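Local coordinates for protein PelD (Pseudomonas aeruginosa, PDB 4EU0) that binds cyclic-di-GMP and probably acts as a membrane-bound effector in pellicle formation, this piece holding its GAF and GGDEF-like domains, at residues Gly45-Arg50 with Leu118-Val123; Val106-Val111 with Ile141-Ile146; Glu191-Arg196 with Gly264-Gln269. All coordinates share one frame; numbering follows the deposited sequence.

Interaction 1 of 3, residues Gly45-Arg50 with Leu118-Val123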
ATOM      1  N   GLY A  45      14.375 -18.235  -3.210  1.00 27.47           N
ATOM      2  CA  GLY A  45      13.928 -18.191  -4.600  1.00 27.64           C
ATOM      3  C   GLY A  45      12.572 -17.524  -4.726  1.00 26.12           C
ATOM      4  O   GLY A  45      11.758 -17.565  -3.795  1.00 24.21           O
ATOM      5  N   LEU A  46      12.337 -16.903  -5.879  1.00 26.46           N
ATOM      6  CA  LEU A  46      11.057 -16.267  -6.178  1.00 25.93           C
ATOM      7  C   LEU A  46      10.391 -16.963  -7.360  1.00 27.29           C
ATOM      8  O   LEU A  46      11.008 -17.134  -8.411  1.00 29.18           O
ATOM      9  CB  LEU A  46      11.257 -14.786  -6.490  1.00 25.15           C
ATOM     10  CG  LEU A  46       9.997 -13.926  -6.644  1.00 23.84           C
ATOM     11  CD1 LEU A  46       9.245 -13.755  -5.321  1.00 23.88           C
ATOM     12  CD2 LEU A  46      10.374 -12.573  -7.212  1.00 24.73           C
ATOM     13  N   TYR A  47       9.132 -17.356  -7.178  1.00 27.48           N
ATOM     14  CA  TYR A  47       8.407 -18.162  -8.172  1.00 28.83           C
ATOM     15  C   TYR A  47       7.052 -17.558  -8.518  1.00 28.84           C
ATOM     16  O   TYR A  47       6.405 -16.964  -7.667  1.00 27.29           O
ATOM     17  CB  TYR A  47       8.204 -19.584  -7.644  1.00 29.43           C
ATOM     18  CG  TYR A  47       9.479 -20.214  -7.134  1.00 29.82           C
ATOM     19  CD1 TYR A  47      10.302 -20.937  -7.984  1.00 31.26           C
ATOM     20  CD2 TYR A  47       9.879 -20.052  -5.803  1.00 28.84           C
ATOM     21  CE1 TYR A  47      11.475 -21.509  -7.529  1.00 31.98           C
ATOM     22  CE2 TYR A  47      11.059 -20.612  -5.341  1.00 28.62           C
ATOM     23  CZ  TYR A  47      11.848 -21.342  -6.210  1.00 31.01           C
ATOM     24  OH  TYR A  47      13.016 -21.912  -5.765  1.00 30.88           O
ATOM     25  N   ARG A  48       6.624 -17.716  -9.769  1.00 30.50           N
ATOM     26  CA  ARG A  48       5.288 -17.287 -10.166  1.00 30.55           C
ATOM     27  C   ARG A  48       4.252 -18.290  -9.664  1.00 30.44           C
ATOM     28  O   ARG A  48       4.481 -19.496  -9.695  1.00 31.15           O
ATOM     29  CB  ARG A  48       5.181 -17.136 -11.688  1.00 32.34           C
ATOM     30  CG  ARG A  48       3.791 -16.730 -12.176  1.00 33.75           C
ATOM     31  CD  ARG A  48       3.663 -16.762 -13.696  1.00 39.16           C
ATOM     32  NE  ARG A  48       4.540 -15.795 -14.357  1.00 42.60           N
ATOM     33  CZ  ARG A  48       4.293 -14.492 -14.482  1.00 43.31           C
ATOM     34  NH1 ARG A  48       3.184 -13.948 -13.985  1.00 43.11           N
ATOM     35  NH2 ARG A  48       5.171 -13.720 -15.108  1.00 45.12           N
ATOM     36  N   VAL A  49       3.117 -17.780  -9.198  1.00 29.28           N
ATOM     37  CA  VAL A  49       2.008 -18.631  -8.788  1.00 29.86           C
ATOM     38  C   VAL A  49       0.860 -18.492  -9.787  1.00 31.54           C
ATOM     39  O   VAL A  49       0.433 -17.378 -10.092  1.00 30.67           O
ATOM     40  CB  VAL A  49       1.536 -18.299  -7.357  1.00 28.44           C
ATOM     41  CG1 VAL A  49       0.281 -19.082  -6.997  1.00 28.02           C
ATOM     42  CG2 VAL A  49       2.653 -18.596  -6.356  1.00 26.60           C
ATOM     43  N   ARG A  50       0.380 -19.629 -10.288  1.00 34.12           N
ATOM     44  CA  ARG A  50      -0.709 -19.663 -11.274  1.00 36.64           C
ATOM     45  C   ARG A  50      -2.053 -19.311 -10.637  1.00 36.68           C
ATOM     46  O   ARG A  50      -2.153 -19.179  -9.418  1.00 35.42           O
ATOM     47  CB  ARG A  50      -0.800 -21.034 -11.945  1.00 38.95           C
ATOM     48  CG  ARG A  50       0.513 -21.573 -12.465  1.00 40.41           C
ATOM     49  CD  ARG A  50       0.280 -22.736 -13.415  1.00 45.07           C
ATOM     50  NE  ARG A  50       1.323 -23.755 -13.305  1.00 47.43           N
ATOM     51  CZ  ARG A  50       2.535 -23.667 -13.849  1.00 48.93           C
ATOM     52  NH1 ARG A  50       2.883 -22.592 -14.548  1.00 49.08           N
ATOM     53  NH2 ARG A  50       3.407 -24.654 -13.687  1.00 49.23           N
ATOM     54  N   LEU A 118       0.085 -13.857  -6.455  1.00 23.56           N
ATOM     55  CA  LEU A 118       0.812 -13.584  -7.692  1.00 24.37           C
ATOM     56  C   LEU A 118       2.111 -14.372  -7.771  1.00 24.35           C
ATOM     57  O   LEU A 118       2.508 -14.802  -8.853  1.00 25.38           O
ATOM     58  CB  LEU A 118       1.131 -12.092  -7.802  1.00 23.75           C
ATOM     59  CG  LEU A 118       0.071 -11.123  -8.337  1.00 25.96           C
ATOM     60  CD1 LEU A 118      -1.166 -11.064  -7.458  1.00 28.61           C
ATOM     61  CD2 LEU A 118       0.692  -9.749  -8.452  1.00 27.18           C
ATOM     62  N   ALA A 119       2.753 -14.551  -6.616  1.00 23.37           N
ATOM     63  CA  ALA A 119       4.108 -15.097  -6.542  1.00 23.47           C
ATOM     64  C   ALA A 119       4.379 -15.727  -5.185  1.00 22.92           C
ATOM     65  O   ALA A 119       3.625 -15.528  -4.228  1.00 21.87           O
ATOM     66  CB  ALA A 119       5.135 -14.004  -6.827  1.00 23.07           C
ATOM     67  N   LEU A 120       5.473 -16.481  -5.111  1.00 23.46           N
ATOM     68  CA  LEU A 120       5.861 -17.164  -3.888  1.00 23.05           C
ATOM     69  C   LEU A 120       7.338 -16.898  -3.593  1.00 22.47           C
ATOM     70  O   LEU A 120       8.183 -17.049  -4.471  1.00 23.32           O
ATOM     71  CB  LEU A 120       5.594 -18.666  -4.066  1.00 24.62           C
ATOM     72  CG  LEU A 120       5.977 -19.715  -3.022  1.00 25.85           C
ATOM     73  CD1 LEU A 120       5.279 -21.025  -3.359  1.00 29.62           C
ATOM     74  CD2 LEU A 120       7.459 -19.930  -3.020  1.00 29.24           C
ATOM     75  N   LEU A 121       7.639 -16.489  -2.361  1.00 21.12           N
ATOM     76  CA  LEU A 121       9.019 -16.453  -1.875  1.00 21.44           C
ATOM     77  C   LEU A 121       9.272 -17.732  -1.081  1.00 21.93           C
ATOM     78  O   LEU A 121       8.595 -17.977  -0.085  1.00 22.13           O
ATOM     79  CB  LEU A 121       9.264 -15.228  -0.976  1.00 19.76           C
ATOM     80  CG  LEU A 121      10.603 -15.157  -0.224  1.00 20.36           C
ATOM     81  CD1 LEU A 121      11.746 -14.851  -1.169  1.00 21.47           C
ATOM     82  CD2 LEU A 121      10.560 -14.132   0.906  1.00 18.53           C
ATOM     83  N   ALA A 122      10.228 -18.545  -1.537  1.00 23.43           N
ATOM     84  CA  ALA A 122      10.613 -19.774  -0.845  1.00 24.16           C
ATOM     85  C   ALA A 122      12.003 -19.600  -0.260  1.00 24.75           C
ATOM     86  O   ALA A 122      12.967 -19.378  -0.990  1.00 25.65           O
ATOM     87  CB  ALA A 122      10.583 -20.968  -1.801  1.00 25.30           C
ATOM     88  N   VAL A 123      12.099 -19.674   1.063  1.00 24.72           N
ATOM     89  CA  VAL A 123      13.376 -19.450   1.741  1.00 25.37           C
ATOM     90  C   VAL A 123      13.950 -20.765   2.249  1.00 26.88           C
ATOM     91  O   VAL A 123      13.326 -21.447   3.063  1.00 26.80           O
ATOM     92  CB  VAL A 123      13.241 -18.452   2.908  1.00 24.46           C
ATOM     93  CG1 VAL A 123      14.594 -18.258   3.589  1.00 24.99           C
ATOM     94  CG2 VAL A 123      12.687 -17.111   2.417  1.00 23.88           C
TER
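Tyr47 lays its ring along the Leu120 and Ala122 side of the sheet, reaching back over its own strand toward Gly45, with one edge turned to the partner strand. With CG beside the backbone N and anti to the carbonyl carbon (chi1 -51°), the ring is turned back along the strand and passes above Gly45, which has no side chain in the way. The ring edge takes the methyl of Ala122, Tyr47 CE2 lying 3.6 Å from Ala122 CB, while Leu120 comes in obliquely, its CD2 3.7 Å from Tyr47 CD2. On the other flank of Leu120, Val49 crosses at about a right angle, and Val49 CG2 sits 3.7 Å from Leu120 CB.

These two strands, 43-48 and 117-123, are antiparallel neighbours in the sheet of the GAF domain. Gly45 with Ala122 and Tyr47 with Leu120 are hydrogen-bonded pairs, the shortest of these bonds being Leu120 N to Tyr47 O at 2.8 Å. Beyond them Val49 N still reaches Leu118 O at 3.1 Å, though from above the carbonyl plane.

The face carrying Leu46, Arg48, Ala119 and Leu121 meets helix 28-39 through Leu46 and Leu121. Leu46 CD1 swings back to within 3.6 Å of Leu120 O, and its distance to Ala119 CB is a looser 4.4 Å. Behind Val49 and Leu120, on the Tyr47 side, helix 74-82 packs with Val76 and Leu80.

Interaction 2 of 3, residues Val106-Val111 with Ile141-Ile146; sequences VCVPLV and ILAGHI
Strand 106-111 and helix segment 141-146 run in broadly the same direction, their axes 32° apart and only 6.1 Å from each other at closest approach. The backbones draw together at the C-terminal end of the strand, where the CA atoms of Leu110 and Ala143 are 4.7 Å apart. A helix can come this close to a strand because small residues face it: Ala143 offers a single methyl, and Gly144 brings its bare CA to 3.7 Å from Val111 O.

The Ala143 methyl points at the strand and fits among three residues. Its CB lies 3.6 Å from Pro109 O, and Val108 CG1 approaches the same methyl at 3.9 Å. Leu110 closes the group by setting CG against it, also at 3.9 Å. With chi1 at -74°, Leu110 holds CG anti to its own carbonyl carbon, and its branches divide the work: CD1 stays near the Ala143 methyl while CD2 reaches CG2 of Ile146, nearly one helical turn on, at 4.1 Å. Val31 of helix 28-39 touches both Leu110 and Ile146, so two helices share this face of the GAF-domain sheet. The opposite face, carrying Cys107 and Pro109, meets helix 74-82.

No hydrogen bond joins the two segments; the strand uses backbone bonds such as Val108 with Leu121 to join its neighbours. Close fit between apolar groups and burial from water therefore probably account for most of the contact's stability.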
ATOM      1  N   VAL A 106      10.971 -20.924   5.394  1.00 26.19           N
ATOM      2  CA  VAL A 106       9.799 -20.045   5.332  1.00 24.91           C
ATOM      3  C   VAL A 106       9.292 -19.963   3.897  1.00 24.17           C
ATOM      4  O   VAL A 106      10.083 -19.912   2.946  1.00 24.58           O
ATOM      5  CB  VAL A 106      10.106 -18.597   5.830  1.00 23.94           C
ATOM      6  CG1 VAL A 106       8.835 -17.741   5.832  1.00 23.63           C
ATOM      7  CG2 VAL A 106      10.695 -18.599   7.215  1.00 25.58           C
ATOM      8  N   CYS A 107       7.969 -19.967   3.754  1.00 23.18           N
ATOM      9  CA  CYS A 107       7.321 -19.624   2.498  1.00 22.45           C
ATOM     10  C   CYS A 107       6.470 -18.375   2.666  1.00 20.73           C
ATOM     11  O   CYS A 107       5.641 -18.306   3.577  1.00 20.10           O
ATOM     12  CB  CYS A 107       6.452 -20.778   2.017  1.00 23.24           C
ATOM     13  SG  CYS A 107       7.389 -22.064   1.244  1.00 27.19           S
ATOM     14  N   VAL A 108       6.680 -17.392   1.791  1.00 19.70           N
ATOM     15  CA  VAL A 108       5.919 -16.139   1.852  1.00 18.58           C
ATOM     16  C   VAL A 108       5.188 -15.903   0.523  1.00 18.94           C
ATOM     17  O   VAL A 108       5.831 -15.698  -0.509  1.00 19.35           O
ATOM     18  CB  VAL A 108       6.806 -14.897   2.184  1.00 18.00           C
ATOM     19  CG1 VAL A 108       5.935 -13.717   2.592  1.00 16.91           C
ATOM     20  CG2 VAL A 108       7.807 -15.204   3.300  1.00 17.40           C
ATOM     21  N   PRO A 109       3.843 -15.933   0.542  1.00 18.85           N
ATOM     22  CA  PRO A 109       3.137 -15.652  -0.697  1.00 19.24           C
ATOM     23  C   PRO A 109       3.029 -14.145  -0.899  1.00 18.33           C
ATOM     24  O   PRO A 109       2.945 -13.393   0.080  1.00 17.51           O
ATOM     25  CB  PRO A 109       1.761 -16.252  -0.442  1.00 19.58           C
ATOM     26  CG  PRO A 109       1.542 -16.015   1.022  1.00 19.34           C
ATOM     27  CD  PRO A 109       2.911 -16.109   1.673  1.00 18.99           C
ATOM     28  N   LEU A 110       3.058 -13.709  -2.154  1.00 18.62           N
ATOM     29  CA  LEU A 110       2.838 -12.309  -2.483  1.00 18.23           C
ATOM     30  C   LEU A 110       1.391 -12.202  -2.944  1.00 18.17           C
ATOM     31  O   LEU A 110       1.024 -12.687  -4.023  1.00 19.64           O
ATOM     32  CB  LEU A 110       3.822 -11.831  -3.561  1.00 18.81           C
ATOM     33  CG  LEU A 110       5.294 -11.567  -3.236  1.00 18.77           C
ATOM     34  CD1 LEU A 110       6.089 -12.820  -2.824  1.00 19.46           C
ATOM     35  CD2 LEU A 110       5.937 -10.929  -4.450  1.00 20.01           C
ATOM     36  N   VAL A 111       0.565 -11.613  -2.084  1.00 17.30           N
ATOM     37  CA  VAL A 111      -0.885 -11.625  -2.255  1.00 17.36           C
ATOM     38  C   VAL A 111      -1.395 -10.194  -2.392  1.00 17.02           C
ATOM     39  O   VAL A 111      -1.142  -9.360  -1.518  1.00 16.34           O
ATOM     40  CB  VAL A 111      -1.593 -12.303  -1.051  1.00 17.15           C
ATOM     41  CG1 VAL A 111      -3.073 -12.516  -1.340  1.00 17.30           C
ATOM     42  CG2 VAL A 111      -0.942 -13.636  -0.693  1.00 17.77           C
ATOM     43  N   ILE A 141       4.522  -8.046   5.312  1.00 14.97           N
ATOM     44  CA  ILE A 141       4.159  -6.657   4.992  1.00 14.59           C
ATOM     45  C   ILE A 141       4.698  -6.274   3.624  1.00 14.50           C
ATOM     46  O   ILE A 141       3.964  -5.769   2.775  1.00 15.42           O
ATOM     47  CB  ILE A 141       4.676  -5.652   6.044  1.00 14.35           C
ATOM     48  CG1 ILE A 141       3.984  -5.902   7.391  1.00 15.75           C
ATOM     49  CG2 ILE A 141       4.493  -4.189   5.523  1.00 13.69           C
ATOM     50  CD1 ILE A 141       4.668  -5.236   8.575  1.00 15.73           C
ATOM     51  N   LEU A 142       5.976  -6.536   3.400  1.00 15.02           N
ATOM     52  CA  LEU A 142       6.603  -6.201   2.134  1.00 15.52           C
ATOM     53  C   LEU A 142       5.975  -6.970   0.966  1.00 15.34           C
ATOM     54  O   LEU A 142       5.698  -6.385  -0.082  1.00 15.40           O
ATOM     55  CB  LEU A 142       8.118  -6.433   2.218  1.00 16.39           C
ATOM     56  CG  LEU A 142       9.064  -6.047   1.078  1.00 19.79           C
ATOM     57  CD1 LEU A 142       9.023  -4.549   0.744  1.00 20.97           C
ATOM     58  CD2 LEU A 142      10.486  -6.480   1.435  1.00 22.33           C
ATOM     59  N   ALA A 143       5.743  -8.272   1.150  1.00 15.23           N
ATOM     60  CA  ALA A 143       5.162  -9.107   0.095  1.00 15.50           C
ATOM     61  C   ALA A 143       3.803  -8.575  -0.384  1.00 14.69           C
ATOM     62  O   ALA A 143       3.528  -8.546  -1.590  1.00 15.18           O
ATOM     63  CB  ALA A 143       5.053 -10.564   0.550  1.00 15.94           C
ATOM     64  N   GLY A 144       2.965  -8.143   0.562  1.00 14.39           N
ATOM     65  CA  GLY A 144       1.629  -7.643   0.235  1.00 14.81           C
ATOM     66  C   GLY A 144       1.711  -6.365  -0.576  1.00 14.83           C
ATOM     67  O   GLY A 144       1.024  -6.201  -1.589  1.00 14.63           O
ATOM     68  N   HIS A 145       2.569  -5.454  -0.135  1.00 14.71           N
ATOM     69  CA  HIS A 145       2.772  -4.213  -0.868  1.00 14.59           C
ATOM     70  C   HIS A 145       3.345  -4.434  -2.262  1.00 14.98           C
ATOM     71  O   HIS A 145       2.880  -3.826  -3.213  1.00 15.27           O
ATOM     72  CB  HIS A 145       3.611  -3.229  -0.058  1.00 14.68           C
ATOM     73  CG  HIS A 145       2.833  -2.555   1.021  1.00 15.08           C
ATOM     74  ND1 HIS A 145       2.586  -3.144   2.242  1.00 16.99           N
ATOM     75  CD2 HIS A 145       2.206  -1.358   1.044  1.00 12.98           C
ATOM     76  CE1 HIS A 145       1.855  -2.327   2.979  1.00 16.03           C
ATOM     77  NE2 HIS A 145       1.611  -1.237   2.276  1.00 15.88           N
ATOM     78  N   ILE A 146       4.324  -5.326  -2.392  1.00 15.53           N
ATOM     79  CA  ILE A 146       4.885  -5.605  -3.708  1.00 16.56           C
ATOM     80  C   ILE A 146       3.828  -6.156  -4.658  1.00 17.00           C
ATOM     81  O   ILE A 146       3.754  -5.732  -5.807  1.00 18.06           O
ATOM     82  CB  ILE A 146       6.092  -6.553  -3.641  1.00 17.33           C
ATOM     83  CG1 ILE A 146       7.248  -5.869  -2.909  1.00 17.43           C
ATOM     84  CG2 ILE A 146       6.536  -6.965  -5.062  1.00 18.34           C
ATOM     85  CD1 ILE A 146       8.330  -6.836  -2.414  1.00 19.04           C
TER

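Interaction 3 of 3, residues Glu191-Arg196 with Gly264-Gln269; sequences ELTDAR and GVRIRQ
Gly264 O is gripped twice by one residue: Thr193 gives it both its backbone N, at 2.8 Å, and its hydroxyl OG1, at 2.7 Å. The hydroxyl gets there because chi1 of 67° puts OG1 between the backbone N and the carbonyl carbon. These two hydrogen bonds extend the antiparallel pairing of strands 185-192 and 265-272, which lie side by side in the four-stranded sheet of the GGDEF-like domain, past the end of the first strand. Gly264 adopts a positive phi of 90°, and without a side chain it lets Asp194 CB come to 3.9 Å from its CA.

Glu191 and Arg266 form a hydrogen-bonded pair, with Arg266 N to Glu191 O almost straight at 178°. On the face opposite the Glu191 and Arg266 side chains, Leu192 and Val265 lie side by side and point the same way, Leu192 CD2 touching Val265 CG2, with Val201 of helix 198-207 against both. Glu191 stretches its chain toward Arg268 and divides its carboxylate: OE2 makes a salt bridge to Arg224, while OE1 takes Arg268 side-on. Arg268 NE and NH2 both reach Glu191 OE1 from the same face of the carboxylate, at 3.3 and 3.2 Å, with that oxygen lying in the guanidinium plane.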
ATOM      1  N   GLU A 191     -12.613  19.554   3.503  1.00 12.66           N
ATOM      2  CA  GLU A 191     -13.873  20.017   2.951  1.00 13.77           C
ATOM      3  C   GLU A 191     -13.765  21.512   2.696  1.00 13.82           C
ATOM      4  O   GLU A 191     -13.453  22.280   3.600  1.00 13.36           O
ATOM      5  CB  GLU A 191     -15.024  19.715   3.908  1.00 15.14           C
ATOM      6  CG  GLU A 191     -16.385  20.130   3.361  1.00 17.98           C
ATOM      7  CD  GLU A 191     -17.504  20.042   4.385  1.00 23.01           C
ATOM      8  OE1 GLU A 191     -17.230  19.822   5.587  1.00 24.30           O
ATOM      9  OE2 GLU A 191     -18.674  20.206   3.974  1.00 25.53           O
ATOM     10  N   LEU A 192     -13.996  21.913   1.451  1.00 14.02           N
ATOM     11  CA  LEU A 192     -13.769  23.295   1.058  1.00 14.87           C
ATOM     12  C   LEU A 192     -15.098  24.031   0.986  1.00 16.30           C
ATOM     13  O   LEU A 192     -15.851  23.898   0.019  1.00 18.06           O
ATOM     14  CB  LEU A 192     -12.991  23.360  -0.264  1.00 14.31           C
ATOM     15  CG  LEU A 192     -11.772  22.421  -0.336  1.00 14.14           C
ATOM     16  CD1 LEU A 192     -11.009  22.626  -1.647  1.00 15.11           C
ATOM     17  CD2 LEU A 192     -10.839  22.589   0.845  1.00 14.41           C
ATOM     18  N   THR A 193     -15.375  24.811   2.027  1.00 17.02           N
ATOM     19  CA  THR A 193     -16.706  25.371   2.249  1.00 18.29           C
ATOM     20  C   THR A 193     -16.907  26.755   1.650  1.00 18.88           C
ATOM     21  O   THR A 193     -18.031  27.261   1.620  1.00 20.24           O
ATOM     22  CB  THR A 193     -17.048  25.412   3.755  1.00 18.77           C
ATOM     23  OG1 THR A 193     -16.199  26.356   4.418  1.00 18.63           O
ATOM     24  CG2 THR A 193     -16.861  24.042   4.378  1.00 19.43           C
ATOM     25  N   ASP A 194     -15.817  27.386   1.217  1.00 18.69           N
ATOM     26  CA  ASP A 194     -15.891  28.722   0.627  1.00 19.55           C
ATOM     27  C   ASP A 194     -15.539  28.610  -0.849  1.00 19.49           C
ATOM     28  O   ASP A 194     -14.375  28.393  -1.191  1.00 19.39           O
ATOM     29  CB  ASP A 194     -14.925  29.678   1.334  1.00 19.20           C
ATOM     30  CG  ASP A 194     -15.112  31.146   0.919  1.00 20.87           C
ATOM     31  OD1 ASP A 194     -15.395  31.457  -0.265  1.00 19.29           O
ATOM     32  OD2 ASP A 194     -14.963  32.008   1.800  1.00 24.09           O
ATOM     33  N   ALA A 195     -16.550  28.779  -1.705  1.00 20.28           N
ATOM     34  CA  ALA A 195     -16.418  28.592  -3.158  1.00 20.77           C
ATOM     35  C   ALA A 195     -15.533  29.623  -3.864  1.00 20.69           C
ATOM     36  O   ALA A 195     -15.156  29.425  -5.028  1.00 21.32           O
ATOM     37  CB  ALA A 195     -17.797  28.545  -3.814  1.00 22.31           C
ATOM     38  N   ARG A 196     -15.220  30.725  -3.185  1.00 20.15           N
ATOM     39  CA  ARG A 196     -14.295  31.711  -3.734  1.00 19.60           C
ATOM     40  C   ARG A 196     -12.907  31.095  -3.821  1.00 18.63           C
ATOM     41  O   ARG A 196     -12.225  31.225  -4.838  1.00 18.73           O
ATOM     42  CB  ARG A 196     -14.243  32.976  -2.874  1.00 19.92           C
ATOM     43  CG  ARG A 196     -15.520  33.805  -2.910  1.00 20.46           C
ATOM     44  CD  ARG A 196     -15.453  34.989  -1.947  1.00 21.10           C
ATOM     45  NE  ARG A 196     -15.284  34.556  -0.559  1.00 21.18           N
ATOM     46  CZ  ARG A 196     -15.022  35.364   0.465  1.00 22.00           C
ATOM     47  NH1 ARG A 196     -14.900  36.678   0.287  1.00 24.04           N
ATOM     48  NH2 ARG A 196     -14.880  34.854   1.681  1.00 24.29           N
ATOM     49  N   GLY A 264     -11.992  28.717   4.304  1.00 16.81           N
ATOM     50  CA  GLY A 264     -13.124  27.792   4.232  1.00 17.19           C
ATOM     51  C   GLY A 264     -12.794  26.311   4.361  1.00 16.66           C
ATOM     52  O   GLY A 264     -13.661  25.469   4.149  1.00 17.60           O
ATOM     53  N   VAL A 265     -11.552  25.984   4.704  1.00 15.16           N
ATOM     54  CA  VAL A 265     -11.154  24.584   4.800  1.00 14.93           C
ATOM     55  C   VAL A 265     -11.600  24.015   6.147  1.00 14.82           C
ATOM     56  O   VAL A 265     -11.218  24.533   7.199  1.00 15.82           O
ATOM     57  CB  VAL A 265      -9.626  24.394   4.609  1.00 14.05           C
ATOM     58  CG1 VAL A 265      -9.256  22.918   4.620  1.00 14.31           C
ATOM     59  CG2 VAL A 265      -9.148  25.032   3.295  1.00 15.35           C
ATOM     60  N   ARG A 266     -12.421  22.967   6.100  1.00 15.26           N
ATOM     61  CA  ARG A 266     -12.796  22.186   7.289  1.00 16.51           C
ATOM     62  C   ARG A 266     -11.983  20.895   7.255  1.00 15.42           C
ATOM     63  O   ARG A 266     -12.100  20.121   6.308  1.00 15.19           O
ATOM     64  CB  ARG A 266     -14.293  21.850   7.273  1.00 18.41           C
ATOM     65  CG  ARG A 266     -15.226  22.987   7.679  1.00 23.12           C
ATOM     66  CD  ARG A 266     -16.434  22.444   8.452  1.00 28.28           C
ATOM     67  NE  ARG A 266     -16.012  21.526   9.512  1.00 32.17           N
ATOM     68  CZ  ARG A 266     -16.118  21.758  10.819  1.00 34.15           C
ATOM     69  NH1 ARG A 266     -16.665  22.883  11.267  1.00 35.43           N
ATOM     70  NH2 ARG A 266     -15.684  20.846  11.683  1.00 35.00           N
ATOM     71  N   ILE A 267     -11.135  20.679   8.262  1.00 15.14           N
ATOM     72  CA  ILE A 267     -10.278  19.482   8.311  1.00 14.46           C
ATOM     73  C   ILE A 267     -10.928  18.376   9.145  1.00 15.12           C
ATOM     74  O   ILE A 267     -11.350  18.608  10.272  1.00 15.03           O
ATOM     75  CB  ILE A 267      -8.892  19.794   8.940  1.00 14.44           C
ATOM     76  CG1 ILE A 267      -8.197  20.942   8.201  1.00 15.57           C
ATOM     77  CG2 ILE A 267      -8.001  18.538   8.964  1.00 14.35           C
ATOM     78  CD1 ILE A 267      -7.165  21.665   9.077  1.00 17.68           C
ATOM     79  N   ARG A 268     -11.000  17.181   8.569  1.00 14.18           N
ATOM     80  CA  ARG A 268     -11.505  16.012   9.263  1.00 15.60           C
ATOM     81  C   ARG A 268     -10.450  14.938   9.118  1.00 14.89           C
ATOM     82  O   ARG A 268      -9.925  14.727   8.036  1.00 14.40           O
ATOM     83  CB  ARG A 268     -12.830  15.551   8.639  1.00 16.26           C
ATOM     84  CG  ARG A 268     -13.982  16.560   8.738  1.00 19.93           C
ATOM     85  CD  ARG A 268     -14.885  16.475   7.481  1.00 23.99           C
ATOM     86  NE  ARG A 268     -15.992  17.446   7.459  1.00 25.43           N
ATOM     87  CZ  ARG A 268     -16.941  17.504   8.389  1.00 25.21           C
ATOM     88  NH1 ARG A 268     -16.902  16.670   9.413  1.00 27.78           N
ATOM     89  NH2 ARG A 268     -17.921  18.398   8.313  1.00 25.79           N
ATOM     90  N   GLN A 269     -10.122  14.276  10.219  1.00 15.60           N
ATOM     91  CA  GLN A 269      -9.036  13.301  10.246  1.00 16.08           C
ATOM     92  C   GLN A 269      -9.555  11.969  10.759  1.00 16.15           C
ATOM     93  O   GLN A 269     -10.371  11.928  11.678  1.00 16.74           O
ATOM     94  CB  GLN A 269      -7.916  13.826  11.153  1.00 17.18           C
ATOM     95  CG  GLN A 269      -6.661  12.981  11.208  1.00 20.11           C
ATOM     96  CD  GLN A 269      -5.582  13.569  12.123  1.00 22.06           C
ATOM     97  OE1 GLN A 269      -5.607  14.747  12.476  1.00 21.68           O
ATOM     98  NE2 GLN A 269      -4.618  12.741  12.486  1.00 25.76           N
TER

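In the fold
Interactions 1 and 2 belong to one GAF domain and meet directly, their centres 9 Å apart. Strands 117-123 and 106-111 are neighbours in its sheet, and Val123 N lies 2.8 Å from Val106 O, a probable hydrogen bond. Their segments alternate along the chain, so the two contacts interlock: one joins strands across the sheet, the other sets helix 133-150 against it. Interaction 3 comes later, in the GGDEF-like domain, on the opposite side of the chain's centre, with its centre about 47 and 39 Å from those of interactions 1 and 2. Each domain thus has its own antiparallel sheet, and all three contacts lie away from the cyclic-di-GMP site, which includes Arg210 and Asp213.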